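Local coordinates for ribosome-inactivating protein 3 (Zea mays, PDB 2PQG), which belongs to the ribosome-inactivating protein family, whose fold combines a mixed beta-sheet with a largely helical region, at residues F228-A231 with T235-I238; L188-V193 with Q218-I223; V132-K137 with Q170-S175; R125-R130 with L177-V182. All blocks are in the same frame, centred on the assembly; numbering follows the deposited sequence.

Contact 1 of 4, residues F228-A231 with T235-I238; sequences FEWA and TAVI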
loop_
_atom_site.group_PDB
_atom_site.type_symbol
_atom_site.label_atom_id
_atom_site.label_comp_id
_atom_site.label_asym_id
_atom_site.label_seq_id
_atom_site.Cartn_x
_atom_site.Cartn_y
_atom_site.Cartn_z
ATOM N N PHE A 228 3.544 -21.658 -2.967
ATOM C CA PHE A 228 4.667 -22.522 -3.320
ATOM C C PHE A 228 4.479 -23.956 -2.816
ATOM O O PHE A 228 4.863 -24.913 -3.494
ATOM C CB PHE A 228 5.978 -21.950 -2.771
ATOM C CG PHE A 228 6.601 -20.903 -3.658
ATOM C CD1 PHE A 228 6.043 -19.630 -3.776
ATOM C CD2 PHE A 228 7.751 -21.199 -4.386
ATOM C CE1 PHE A 228 6.620 -18.673 -4.610
ATOM C CE2 PHE A 228 8.333 -20.249 -5.222
ATOM C CZ PHE A 228 7.769 -18.983 -5.332
ATOM N N GLU A 229 3.893 -24.104 -1.629
ATOM C CA GLU A 229 3.648 -25.432 -1.079
ATOM C C GLU A 229 2.638 -26.191 -1.940
ATOM O O GLU A 229 2.757 -27.402 -2.117
ATOM C CB GLU A 229 3.115 -25.344 0.352
ATOM C CG GLU A 229 2.637 -26.691 0.887
ATOM C CD GLU A 229 2.206 -26.652 2.342
ATOM O OE1 GLU A 229 1.619 -27.658 2.804
ATOM O OE2 GLU A 229 2.455 -25.630 3.024
ATOM N N TRP A 230 1.642 -25.472 -2.460
ATOM C CA TRP A 230 0.617 -26.085 -3.292
ATOM C C TRP A 230 1.151 -26.407 -4.673
ATOM O O TRP A 230 0.545 -27.178 -5.425
ATOM C CB TRP A 230 -0.630 -25.191 -3.372
ATOM C CG TRP A 230 -1.571 -25.403 -2.219
ATOM C CD1 TRP A 230 -1.884 -26.590 -1.619
ATOM C CD2 TRP A 230 -2.346 -24.402 -1.554
ATOM N NE1 TRP A 230 -2.810 -26.389 -0.621
ATOM C CE2 TRP A 230 -3.110 -25.054 -0.559
ATOM C CE3 TRP A 230 -2.473 -23.016 -1.705
ATOM C CZ2 TRP A 230 -3.987 -24.369 0.283
ATOM C CZ3 TRP A 230 -3.348 -22.334 -0.864
ATOM C CH2 TRP A 230 -4.092 -23.015 0.118
ATOM N N ALA A 231 2.282 -25.799 -5.015
ATOM C CA ALA A 231 2.942 -26.075 -6.287
ATOM C C ALA A 231 3.498 -27.516 -6.165
ATOM O O ALA A 231 3.465 -28.294 -7.119
ATOM C CB ALA A 231 4.097 -25.114 -6.506
ATOM N N THR A 235 -2.733 -30.975 -2.971
ATOM C CA THR A 235 -3.816 -31.512 -2.190
ATOM C C THR A 235 -3.637 -31.212 -0.718
ATOM O O THR A 235 -4.560 -31.380 0.072
ATOM C CB THR A 235 -3.910 -33.050 -2.375
ATOM O OG1 THR A 235 -2.606 -33.645 -2.224
ATOM C CG2 THR A 235 -4.463 -33.390 -3.743
ATOM N N ALA A 236 -2.452 -30.755 -0.350
ATOM C CA ALA A 236 -2.155 -30.459 1.044
ATOM C C ALA A 236 -3.123 -29.485 1.688
ATOM O O ALA A 236 -3.516 -28.496 1.068
ATOM C CB ALA A 236 -0.718 -29.921 1.171
ATOM N N VAL A 237 -3.521 -29.776 2.929
ATOM C CA VAL A 237 -4.403 -28.886 3.671
ATOM C C VAL A 237 -3.481 -27.960 4.476
ATOM O O VAL A 237 -2.480 -28.407 5.068
ATOM C CB VAL A 237 -5.360 -29.645 4.617
ATOM C CG1 VAL A 237 -4.579 -30.437 5.631
ATOM C CG2 VAL A 237 -6.272 -28.643 5.297
ATOM N N ILE A 238 -3.837 -26.679 4.519
ATOM C CA ILE A 238 -3.022 -25.669 5.173
ATOM C C ILE A 238 -3.726 -24.931 6.293
ATOM O O ILE A 238 -4.542 -24.043 6.045
ATOM C CB ILE A 238 -2.535 -24.655 4.122
ATOM C CG1 ILE A 238 -1.988 -25.404 2.894
ATOM C CG2 ILE A 238 -1.464 -23.746 4.702
ATOM C CD1 ILE A 238 -0.963 -24.611 2.097
#

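Contact 2 of 4, residues L188-V193 with Q218-I223; sequences LRFNTV and QKWDRI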
loop_
_atom_site.group_PDB
_atom_site.type_symbol
_atom_site.label_atom_id
_atom_site.label_comp_id
_atom_site.label_asym_id
_atom_site.label_seq_id
_atom_site.Cartn_x
_atom_site.Cartn_y
_atom_site.Cartn_z
ATOM N N LEU A 188 -2.483 -4.071 -5.894
ATOM C CA LEU A 188 -1.669 -4.779 -6.878
ATOM C C LEU A 188 -1.429 -6.242 -6.463
ATOM O O LEU A 188 -1.497 -7.152 -7.292
ATOM C CB LEU A 188 -0.326 -4.056 -7.068
ATOM C CG LEU A 188 -0.306 -2.645 -7.676
ATOM C CD1 LEU A 188 1.081 -2.045 -7.523
ATOM C CD2 LEU A 188 -0.704 -2.682 -9.142
ATOM N N ARG A 189 -1.154 -6.460 -5.181
ATOM C CA ARG A 189 -0.920 -7.803 -4.660
ATOM C C ARG A 189 -2.161 -8.696 -4.688
ATOM O O ARG A 189 -2.105 -9.845 -5.125
ATOM C CB ARG A 189 -0.452 -7.741 -3.207
ATOM C CG ARG A 189 0.958 -7.287 -2.958
ATOM C CD ARG A 189 1.133 -7.123 -1.461
ATOM N NE ARG A 189 2.491 -6.753 -1.098
ATOM C CZ ARG A 189 2.908 -6.608 0.153
ATOM N NH1 ARG A 189 2.063 -6.798 1.156
ATOM N NH2 ARG A 189 4.171 -6.295 0.404
ATOM N N PHE A 190 -3.276 -8.167 -4.195
ATOM C CA PHE A 190 -4.510 -8.934 -4.111
ATOM C C PHE A 190 -5.591 -8.521 -5.086
ATOM O O PHE A 190 -5.976 -7.350 -5.119
ATOM C CB PHE A 190 -5.108 -8.823 -2.703
ATOM C CG PHE A 190 -4.198 -9.278 -1.612
ATOM C CD1 PHE A 190 -3.172 -8.459 -1.151
ATOM C CD2 PHE A 190 -4.362 -10.533 -1.042
ATOM C CE1 PHE A 190 -2.326 -8.886 -0.124
ATOM C CE2 PHE A 190 -3.524 -10.964 -0.019
ATOM C CZ PHE A 190 -2.501 -10.142 0.440
ATOM N N ASN A 191 -6.097 -9.472 -5.868
ATOM C CA ASN A 191 -7.183 -9.159 -6.782
ATOM C C ASN A 191 -8.485 -9.143 -5.972
ATOM O O ASN A 191 -9.542 -8.765 -6.476
ATOM C CB ASN A 191 -7.265 -10.157 -7.948
ATOM C CG ASN A 191 -7.027 -11.589 -7.526
ATOM O OD1 ASN A 191 -7.501 -12.523 -8.172
ATOM N ND2 ASN A 191 -6.277 -11.774 -6.456
ATOM N N THR A 192 -8.404 -9.544 -4.706
ATOM C CA THR A 192 -9.582 -9.509 -3.849
ATOM C C THR A 192 -9.779 -8.042 -3.428
ATOM O O THR A 192 -10.901 -7.579 -3.235
ATOM C CB THR A 192 -9.411 -10.434 -2.600
ATOM O OG1 THR A 192 -10.572 -10.336 -1.760
ATOM C CG2 THR A 192 -8.159 -10.064 -1.811
ATOM N N VAL A 193 -8.671 -7.316 -3.312
ATOM C CA VAL A 193 -8.698 -5.907 -2.941
ATOM C C VAL A 193 -9.002 -5.031 -4.158
ATOM O O VAL A 193 -9.803 -4.096 -4.072
ATOM C CB VAL A 193 -7.349 -5.462 -2.331
ATOM C CG1 VAL A 193 -7.292 -3.940 -2.221
ATOM C CG2 VAL A 193 -7.183 -6.099 -0.960
ATOM N N GLN A 218 -3.077 -9.064 5.395
ATOM C CA GLN A 218 -1.970 -9.004 6.330
ATOM C C GLN A 218 -1.146 -10.275 6.345
ATOM O O GLN A 218 -0.111 -10.323 7.000
ATOM C CB GLN A 218 -2.479 -8.712 7.738
ATOM C CG GLN A 218 -2.981 -7.290 7.926
ATOM C CD GLN A 218 -3.227 -6.953 9.379
ATOM O OE1 GLN A 218 -4.315 -7.169 9.907
ATOM N NE2 GLN A 218 -2.201 -6.435 10.040
ATOM N N LYS A 219 -1.594 -11.302 5.629
ATOM C CA LYS A 219 -0.863 -12.566 5.589
ATOM C C LYS A 219 -0.331 -12.875 4.196
ATOM O O LYS A 219 -0.120 -14.035 3.840
ATOM C CB LYS A 219 -1.756 -13.716 6.075
ATOM C CG LYS A 219 -1.964 -13.753 7.579
ATOM C CD LYS A 219 -0.648 -13.960 8.292
ATOM C CE LYS A 219 -0.835 -14.072 9.796
ATOM N NZ LYS A 219 -1.239 -12.795 10.439
ATOM N N TRP A 220 -0.102 -11.824 3.415
ATOM C CA TRP A 220 0.405 -11.966 2.057
ATOM C C TRP A 220 1.588 -12.912 1.946
ATOM O O TRP A 220 1.674 -13.688 0.993
ATOM C CB TRP A 220 0.831 -10.607 1.512
ATOM C CG TRP A 220 1.270 -10.652 0.080
ATOM C CD1 TRP A 220 0.504 -11.005 -0.993
ATOM C CD2 TRP A 220 2.569 -10.323 -0.441
ATOM N NE1 TRP A 220 1.237 -10.901 -2.151
ATOM C CE2 TRP A 220 2.494 -10.474 -1.846
ATOM C CE3 TRP A 220 3.761 -9.878 0.135
ATOM C CZ2 TRP A 220 3.604 -10.239 -2.681
ATOM C CZ3 TRP A 220 4.861 -9.640 -0.706
ATOM C CH2 TRP A 220 4.762 -9.807 -2.100
ATOM N N ASP A 221 2.507 -12.822 2.907
ATOM C CA ASP A 221 3.707 -13.660 2.919
ATOM C C ASP A 221 3.347 -15.096 3.124
ATOM O O ASP A 221 3.929 -15.998 2.523
ATOM C CB ASP A 221 4.649 -13.276 4.056
ATOM C CG ASP A 221 5.345 -11.964 3.818
ATOM O OD1 ASP A 221 6.272 -11.639 4.589
ATOM O OD2 ASP A 221 4.963 -11.256 2.863
ATOM N N ARG A 222 2.388 -15.297 4.007
ATOM C CA ARG A 222 1.963 -16.629 4.325
ATOM C C ARG A 222 1.234 -17.289 3.183
ATOM O O ARG A 222 1.495 -18.453 2.883
ATOM C CB ARG A 222 1.098 -16.625 5.566
ATOM C CG ARG A 222 1.009 -17.991 6.154
ATOM C CD ARG A 222 0.759 -17.908 7.618
ATOM N NE ARG A 222 -0.664 -17.882 7.919
ATOM C CZ ARG A 222 -1.154 -17.475 9.082
ATOM N NH1 ARG A 222 -0.317 -17.059 10.027
ATOM N NH2 ARG A 222 -2.466 -17.500 9.303
ATOM N N ILE A 223 0.317 -16.573 2.539
ATOM C CA ILE A 223 -0.371 -17.211 1.432
ATOM C C ILE A 223 0.559 -17.321 0.222
ATOM O O ILE A 223 0.296 -18.085 -0.703
ATOM C CB ILE A 223 -1.746 -16.538 1.094
ATOM C CG1 ILE A 223 -1.891 -16.372 -0.412
ATOM C CG2 ILE A 223 -1.951 -15.272 1.882
ATOM C CD1 ILE A 223 -3.135 -17.023 -0.936
#

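Contact 3 of 4, residues V132-K137 with Q170-S175; sequences VNDLAK and QADTKS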
loop_
_atom_site.group_PDB
_atom_site.type_symbol
_atom_site.label_atom_id
_atom_site.label_comp_id
_atom_site.label_asym_id
_atom_site.label_seq_id
_atom_site.Cartn_x
_atom_site.Cartn_y
_atom_site.Cartn_z
ATOM N N VAL A 132 -3.668 12.440 -1.807
ATOM C CA VAL A 132 -2.601 12.991 -2.632
ATOM C C VAL A 132 -2.467 14.496 -2.395
ATOM O O VAL A 132 -1.366 15.001 -2.172
ATOM C CB VAL A 132 -2.851 12.724 -4.142
ATOM C CG1 VAL A 132 -1.819 13.468 -4.993
ATOM C CG2 VAL A 132 -2.764 11.230 -4.424
ATOM N N ASN A 133 -3.586 15.211 -2.420
ATOM C CA ASN A 133 -3.543 16.650 -2.214
ATOM C C ASN A 133 -2.962 16.991 -0.852
ATOM O O ASN A 133 -2.244 17.979 -0.706
ATOM C CB ASN A 133 -4.945 17.246 -2.385
ATOM C CG ASN A 133 -5.383 17.284 -3.842
ATOM O OD1 ASN A 133 -6.575 17.359 -4.142
ATOM N ND2 ASN A 133 -4.412 17.240 -4.757
ATOM N N ASP A 134 -3.261 16.154 0.133
ATOM C CA ASP A 134 -2.777 16.343 1.495
ATOM C C ASP A 134 -1.275 16.077 1.573
ATOM O O ASP A 134 -0.514 16.918 2.056
ATOM C CB ASP A 134 -3.502 15.381 2.438
ATOM C CG ASP A 134 -3.502 15.855 3.877
ATOM O OD1 ASP A 134 -2.454 16.326 4.362
ATOM O OD2 ASP A 134 -4.560 15.744 4.529
ATOM N N LEU A 135 -0.858 14.903 1.101
ATOM C CA LEU A 135 0.552 14.515 1.132
ATOM C C LEU A 135 1.444 15.366 0.227
ATOM O O LEU A 135 2.653 15.477 0.457
ATOM C CB LEU A 135 0.694 13.027 0.776
ATOM C CG LEU A 135 0.089 12.077 1.816
ATOM C CD1 LEU A 135 0.154 10.648 1.300
ATOM C CD2 LEU A 135 0.833 12.217 3.153
ATOM N N ALA A 136 0.849 15.966 -0.800
ATOM C CA ALA A 136 1.604 16.822 -1.709
ATOM C C ALA A 136 2.114 18.008 -0.911
ATOM O O ALA A 136 3.020 18.709 -1.346
ATOM C CB ALA A 136 0.720 17.308 -2.843
ATOM N N LYS A 137 1.518 18.226 0.258
ATOM C CA LYS A 137 1.911 19.324 1.132
ATOM C C LYS A 137 2.626 18.856 2.391
ATOM O O LYS A 137 2.788 19.654 3.313
ATOM C CB LYS A 137 0.701 20.136 1.585
ATOM C CG LYS A 137 -0.370 20.298 0.557
ATOM C CD LYS A 137 -1.283 21.434 0.946
ATOM C CE LYS A 137 -2.285 21.712 -0.154
ATOM N NZ LYS A 137 -2.569 23.169 -0.260
ATOM N N GLN A 170 1.704 13.444 13.054
ATOM C CA GLN A 170 1.388 13.040 11.679
ATOM C C GLN A 170 0.268 12.005 11.628
ATOM O O GLN A 170 0.291 11.092 10.791
ATOM C CB GLN A 170 2.601 12.452 10.933
ATOM C CG GLN A 170 3.974 12.852 11.435
ATOM C CD GLN A 170 4.611 13.970 10.636
ATOM O OE1 GLN A 170 4.957 13.798 9.468
ATOM N NE2 GLN A 170 4.774 15.127 11.268
ATOM N N ALA A 171 -0.702 12.134 12.527
ATOM C CA ALA A 171 -1.839 11.227 12.529
ATOM C C ALA A 171 -2.458 11.346 11.140
ATOM O O ALA A 171 -2.797 10.343 10.511
ATOM C CB ALA A 171 -2.862 11.638 13.602
ATOM N N ASP A 172 -2.583 12.587 10.668
ATOM C CA ASP A 172 -3.165 12.865 9.357
ATOM C C ASP A 172 -2.390 12.196 8.226
ATOM O O ASP A 172 -2.984 11.583 7.339
ATOM C CB ASP A 172 -3.238 14.375 9.117
ATOM C CG ASP A 172 -3.851 14.722 7.778
ATOM O OD1 ASP A 172 -5.007 14.313 7.522
ATOM O OD2 ASP A 172 -3.167 15.403 6.982
ATOM N N THR A 173 -1.067 12.321 8.260
ATOM C CA THR A 173 -0.221 11.709 7.253
ATOM C C THR A 173 -0.350 10.180 7.323
ATOM O O THR A 173 -0.545 9.524 6.303
ATOM C CB THR A 173 1.254 12.107 7.455
ATOM O OG1 THR A 173 1.407 13.509 7.218
ATOM C CG2 THR A 173 2.153 11.348 6.505
ATOM N N LYS A 174 -0.242 9.605 8.516
ATOM C CA LYS A 174 -0.370 8.155 8.634
ATOM C C LYS A 174 -1.677 7.681 8.020
ATOM O O LYS A 174 -1.750 6.606 7.430
ATOM C CB LYS A 174 -0.348 7.717 10.097
ATOM C CG LYS A 174 0.965 7.918 10.790
ATOM C CD LYS A 174 0.931 7.239 12.135
ATOM C CE LYS A 174 2.030 7.747 13.024
ATOM N NZ LYS A 174 1.690 7.463 14.439
ATOM N N SER A 175 -2.712 8.497 8.173
ATOM C CA SER A 175 -4.035 8.178 7.671
ATOM C C SER A 175 -4.099 8.178 6.153
ATOM O O SER A 175 -4.634 7.250 5.554
ATOM C CB SER A 175 -5.042 9.173 8.241
ATOM O OG SER A 175 -6.322 8.964 7.688
#

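Contact 4 of 4, residues R125-R130 with L177-V182; sequences RAEMTR and LVKLVV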
loop_
_atom_site.group_PDB
_atom_site.type_symbol
_atom_site.label_atom_id
_atom_site.label_comp_id
_atom_site.label_asym_id
_atom_site.label_seq_id
_atom_site.Cartn_x
_atom_site.Cartn_y
_atom_site.Cartn_z
ATOM N N ARG A 125 -12.101 6.964 -4.860
ATOM C CA ARG A 125 -11.411 7.956 -5.675
ATOM C C ARG A 125 -11.313 9.263 -4.897
ATOM O O ARG A 125 -10.241 9.868 -4.822
ATOM C CB ARG A 125 -12.163 8.171 -6.992
ATOM C CG ARG A 125 -11.478 9.116 -7.951
ATOM C CD ARG A 125 -12.415 9.488 -9.084
ATOM N NE ARG A 125 -12.759 8.345 -9.927
ATOM C CZ ARG A 125 -11.918 7.757 -10.774
ATOM N NH1 ARG A 125 -12.328 6.725 -11.497
ATOM N NH2 ARG A 125 -10.671 8.198 -10.905
ATOM N N ALA A 126 -12.427 9.685 -4.302
ATOM C CA ALA A 126 -12.426 10.921 -3.525
ATOM C C ALA A 126 -11.413 10.812 -2.384
ATOM O O ALA A 126 -10.718 11.779 -2.061
ATOM C CB ALA A 126 -13.819 11.201 -2.971
ATOM N N GLU A 127 -11.345 9.627 -1.781
ATOM C CA GLU A 127 -10.419 9.349 -0.687
ATOM C C GLU A 127 -8.979 9.428 -1.178
ATOM O O GLU A 127 -8.094 9.874 -0.450
ATOM C CB GLU A 127 -10.672 7.949 -0.117
ATOM C CG GLU A 127 -12.031 7.741 0.545
ATOM C CD GLU A 127 -12.129 8.400 1.912
ATOM O OE1 GLU A 127 -11.074 8.769 2.485
ATOM O OE2 GLU A 127 -13.271 8.533 2.416
ATOM N N MET A 128 -8.740 8.984 -2.410
ATOM C CA MET A 128 -7.398 9.029 -2.985
ATOM C C MET A 128 -7.032 10.459 -3.414
ATOM O O MET A 128 -5.863 10.854 -3.365
ATOM C CB MET A 128 -7.298 8.088 -4.186
ATOM C CG MET A 128 -5.886 7.956 -4.731
ATOM S SD MET A 128 -5.775 6.869 -6.178
ATOM C CE MET A 128 -5.815 5.252 -5.443
ATOM N N THR A 129 -8.032 11.226 -3.844
ATOM C CA THR A 129 -7.818 12.616 -4.257
ATOM C C THR A 129 -7.343 13.459 -3.064
ATOM O O THR A 129 -6.372 14.203 -3.174
ATOM C CB THR A 129 -9.117 13.239 -4.842
ATOM O OG1 THR A 129 -9.492 12.523 -6.024
ATOM C CG2 THR A 129 -8.905 14.714 -5.199
ATOM N N ARG A 130 -8.020 13.322 -1.925
ATOM C CA ARG A 130 -7.665 14.064 -0.723
ATOM C C ARG A 130 -6.318 13.641 -0.134
ATOM O O ARG A 130 -5.570 14.468 0.399
ATOM C CB ARG A 130 -8.764 13.914 0.333
ATOM C CG ARG A 130 -10.073 14.579 -0.041
ATOM C CD ARG A 130 -10.955 14.794 1.173
ATOM N NE ARG A 130 -11.540 13.554 1.672
ATOM C CZ ARG A 130 -12.532 12.900 1.074
ATOM N NH1 ARG A 130 -13.055 13.370 -0.051
ATOM N NH2 ARG A 130 -13.007 11.779 1.606
ATOM N N LEU A 177 -1.525 7.990 4.139
ATOM C CA LEU A 177 -0.590 6.996 3.638
ATOM C C LEU A 177 -1.145 5.580 3.629
ATOM O O LEU A 177 -0.931 4.845 2.669
ATOM C CB LEU A 177 0.718 7.040 4.433
ATOM C CG LEU A 177 1.696 8.133 3.976
ATOM C CD1 LEU A 177 2.947 8.121 4.829
ATOM C CD2 LEU A 177 2.050 7.909 2.505
ATOM N N VAL A 178 -1.872 5.196 4.676
ATOM C CA VAL A 178 -2.423 3.843 4.730
ATOM C C VAL A 178 -3.618 3.648 3.790
ATOM O O VAL A 178 -4.093 2.532 3.611
ATOM C CB VAL A 178 -2.820 3.448 6.178
ATOM C CG1 VAL A 178 -4.115 4.132 6.568
ATOM C CG2 VAL A 178 -2.906 1.928 6.301
ATOM N N LYS A 179 -4.105 4.725 3.189
ATOM C CA LYS A 179 -5.213 4.605 2.253
ATOM C C LYS A 179 -4.618 4.240 0.895
ATOM O O LYS A 179 -5.209 3.466 0.127
ATOM C CB LYS A 179 -5.976 5.923 2.139
ATOM C CG LYS A 179 -6.755 6.306 3.376
ATOM C CD LYS A 179 -7.467 7.628 3.172
ATOM C CE LYS A 179 -8.375 7.944 4.345
ATOM N NZ LYS A 179 -9.308 6.822 4.610
ATOM N N LEU A 180 -3.440 4.797 0.609
ATOM C CA LEU A 180 -2.753 4.540 -0.656
ATOM C C LEU A 180 -2.046 3.191 -0.624
ATOM O O LEU A 180 -1.925 2.524 -1.649
ATOM C CB LEU A 180 -1.740 5.651 -0.949
ATOM C CG LEU A 180 -2.310 7.071 -1.041
ATOM C CD1 LEU A 180 -1.169 8.056 -1.271
ATOM C CD2 LEU A 180 -3.349 7.159 -2.160
ATOM N N VAL A 181 -1.581 2.800 0.558
ATOM C CA VAL A 181 -0.902 1.524 0.720
ATOM C C VAL A 181 -1.875 0.403 0.379
ATOM O O VAL A 181 -1.518 -0.530 -0.332
ATOM C CB VAL A 181 -0.374 1.338 2.167
ATOM C CG1 VAL A 181 0.195 -0.068 2.342
ATOM C CG2 VAL A 181 0.710 2.366 2.460
ATOM N N VAL A 182 -3.111 0.506 0.857
ATOM C CA VAL A 182 -4.100 -0.529 0.577
ATOM C C VAL A 182 -4.644 -0.467 -0.852
ATOM O O VAL A 182 -4.749 -1.498 -1.511
ATOM C CB VAL A 182 -5.285 -0.470 1.578
ATOM C CG1 VAL A 182 -6.281 -1.564 1.266
ATOM C CG2 VAL A 182 -4.780 -0.638 2.996
#

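Contact 1 of 4, residues F228-A231 with T235-I238
Trp230, Ile238 and Glu229 carry this contact, in which the loop between helices 220-232 and 239-242 packs back on the end of the first, within the ribosome-inactivating protein fold. The indole of Trp230 is gripped in two ways. At its rim, NE1 gives a hydrogen bond of 2.8 Å to the backbone O of Ala236. The bond is nearly straight, 167° at the hydrogen, and the acceptor lies in the plane of the ring, although the nitrogen sits 22° out of the carbonyl plane of Ala236. Over one face stands the CD1 methyl of Ile238, 3.7 Å from the centroid of the six-membered ring in a CH-pi contact. Edge and face are held by residues two positions apart on the same loop, which should restrict rotation of the ring. Met241, from helix 239-242, also touches the indole, and the backbone O of Trp230 accepts a hydrogen bond from Lys249 NZ.

Glu229 comes to the same CD1 methyl from the side roughly opposite the indole. Its CG lies opposite the backbone N (chi1 171°) and the rest of the chain is stretched, which carries the carboxylate over the loop to meet methyl groups there. CD1 of Ile238 is therefore flanked by indole and carboxylate. Ile238 occupies the N-cap position of helix 239-242, so the contact lies where the loop enters that helix. The carboxylate divides its two oxygens: OE2 of Glu229 lies 3.7 Å from Ile238 CD1, and OE1 of Glu229 lies 3.6 Å from Ala236 CB.

Contact 2 of 4, residues L188-V193 with Q218-I223
The indole of Trp220 carries the guanidinium of Arg189 flat on one face, with the two planes only 5° apart and their centres separated by 3.8 Å. The closest atoms of this cation-pi stack are Arg189 CZ and Trp220 CE3, at 3.4 Å. The arginine chain runs along the same face before reaching its head: CD stands 3.6 Å from the centroid of the five-membered ring of Trp220, almost on the ring normal. Aliphatic carbon thus covers the pyrrole part and the charged group covers the benzene part.

Phe190 meets the indole differently. An edge of Trp220 points toward the phenyl face in an offset edge-to-face pair, with planes at 61° and the ring centroids 5.1 Å apart. Here Phe190 CZ comes within 3.4 Å of Trp220 CD1 and 3.5 Å of Trp220 CB, on the side of the indole plane where Arg189 lies. CG of Trp220, anti to the backbone N (chi1 -176°), turns the indole toward both partners.

Polar ends are tied elsewhere: Arg189 NH2 bonds to Asn71 O, and Trp220 NE1 bonds to Leu258 O. These bonds hold both members of the stack in a buried contact. As in relatives, the arginine near the end of the long helix and this tryptophan probably belong to the active-site cleft. The contact joins the end of helix 171-189, and the break before helix 191-199, to the first turn of helix 220-232. Helix 15-27 packs beside Leu188 and Asn191, while helix 239-242 touches Ile223.

Contact 3 of 4, residues V132-K137 with Q170-S175
Asp134 and Asp172 both hold CG away from the backbone N, with chi1 at -157° and -179°, and these torsions send two carboxylates at each other from opposite directions. The groups meet with their planes 41° apart. OD2 of Asp172 lies near both oxygens of its counterpart, 2.8 Å from Asp134 OD2 and 2.9 Å from Asp134 OD1. Two acids this close would repel each other if both were ionised, so one of them is possibly protonated. Lys176, one turn along from Asp172, touches Asp134 and makes a long, weak ion pair with Asp172 OD1, which would offset some of the charge.

One residue further along each helix, the contact is apolar. The CD2 methyl of Leu135 touches CG2 of Thr173 at 3.7 Å, the two side chains being angled across each other. It is thus the methyl branch of the threonine, rather than its hydroxyl, that packs against the leucine. A buried apolar pair therefore lies next to a partly exposed acidic pair.

The whole joins the C-terminal part of helix 125-135 to the first turn of the long helix 171-189. Leu135 also rests on Leu177 and Leu180 of the latter helix, while Val132 and Ala136 pack on Ile63 of strand 62-68, which places helix 125-135 between the sheet and the long helix.

Contact 4 of 4, residues R125-R130 with L177-V182
Glu127 meets Lys179 in a salt bridge that is all reach and little grip: OE1 of Glu127 lies 3.4 Å from Lys179 NZ, and just as far from the lysine CE, so the hydrogen bond it contains is weak. This is side-chain packing between two helices of the ribosome-inactivating fold, helix 125-135 and the middle of the long helix 171-189. The lysine is extended as far as CE; the last torsion (chi4 -54°) then turns NZ aside, so that CE and NZ both face OE1 of Glu127. Its stronger polar partner lies elsewhere: NZ donates a hydrogen bond to Thr122 O, in the segment leading into helix 125-135. One ammonium group thus ties helix 171-189 to the approach of the other helix as well as to its side.

The second oxygen of the glutamate is used within its own helix. OE2 of Glu127 forms a salt bridge of 3.4 Å with Arg130 NH2, one turn further on, so that Lys179, Glu127 and Arg130 make a small network with the carboxylate between two cations. Such a setting would be expected to keep the glutamate ionised.

Beside these charges, buried side chains close the interface. Met128, with CG turned away from the backbone N (chi1 -173°), also packs on Phe6 of strand 2-7. Between Met128 and Leu180 it is the methylene rather than the sulfur that makes the contact, with CG of Met128 3.7 Å from CD2 of Leu180.

How the contacts relate
Past the strands of the sheet, the chain enters helix 125-135, whose start and end are used in contacts 4 and 3. Contact 3 closes first, over 32 intervening residues; contact 4 closes next, with 46 between its segments, so the smaller loop is enclosed by the larger. The two touch and join helix 125-135 to helix 171-189 at two levels. That long helix continues to contact 2, which opens after both have closed and brings in helix 220-232. Contact 1 follows in series at the other end of helix 220-232, turning the chain into helix 239-242. Its centre lies about 41 Å from that of contact 3.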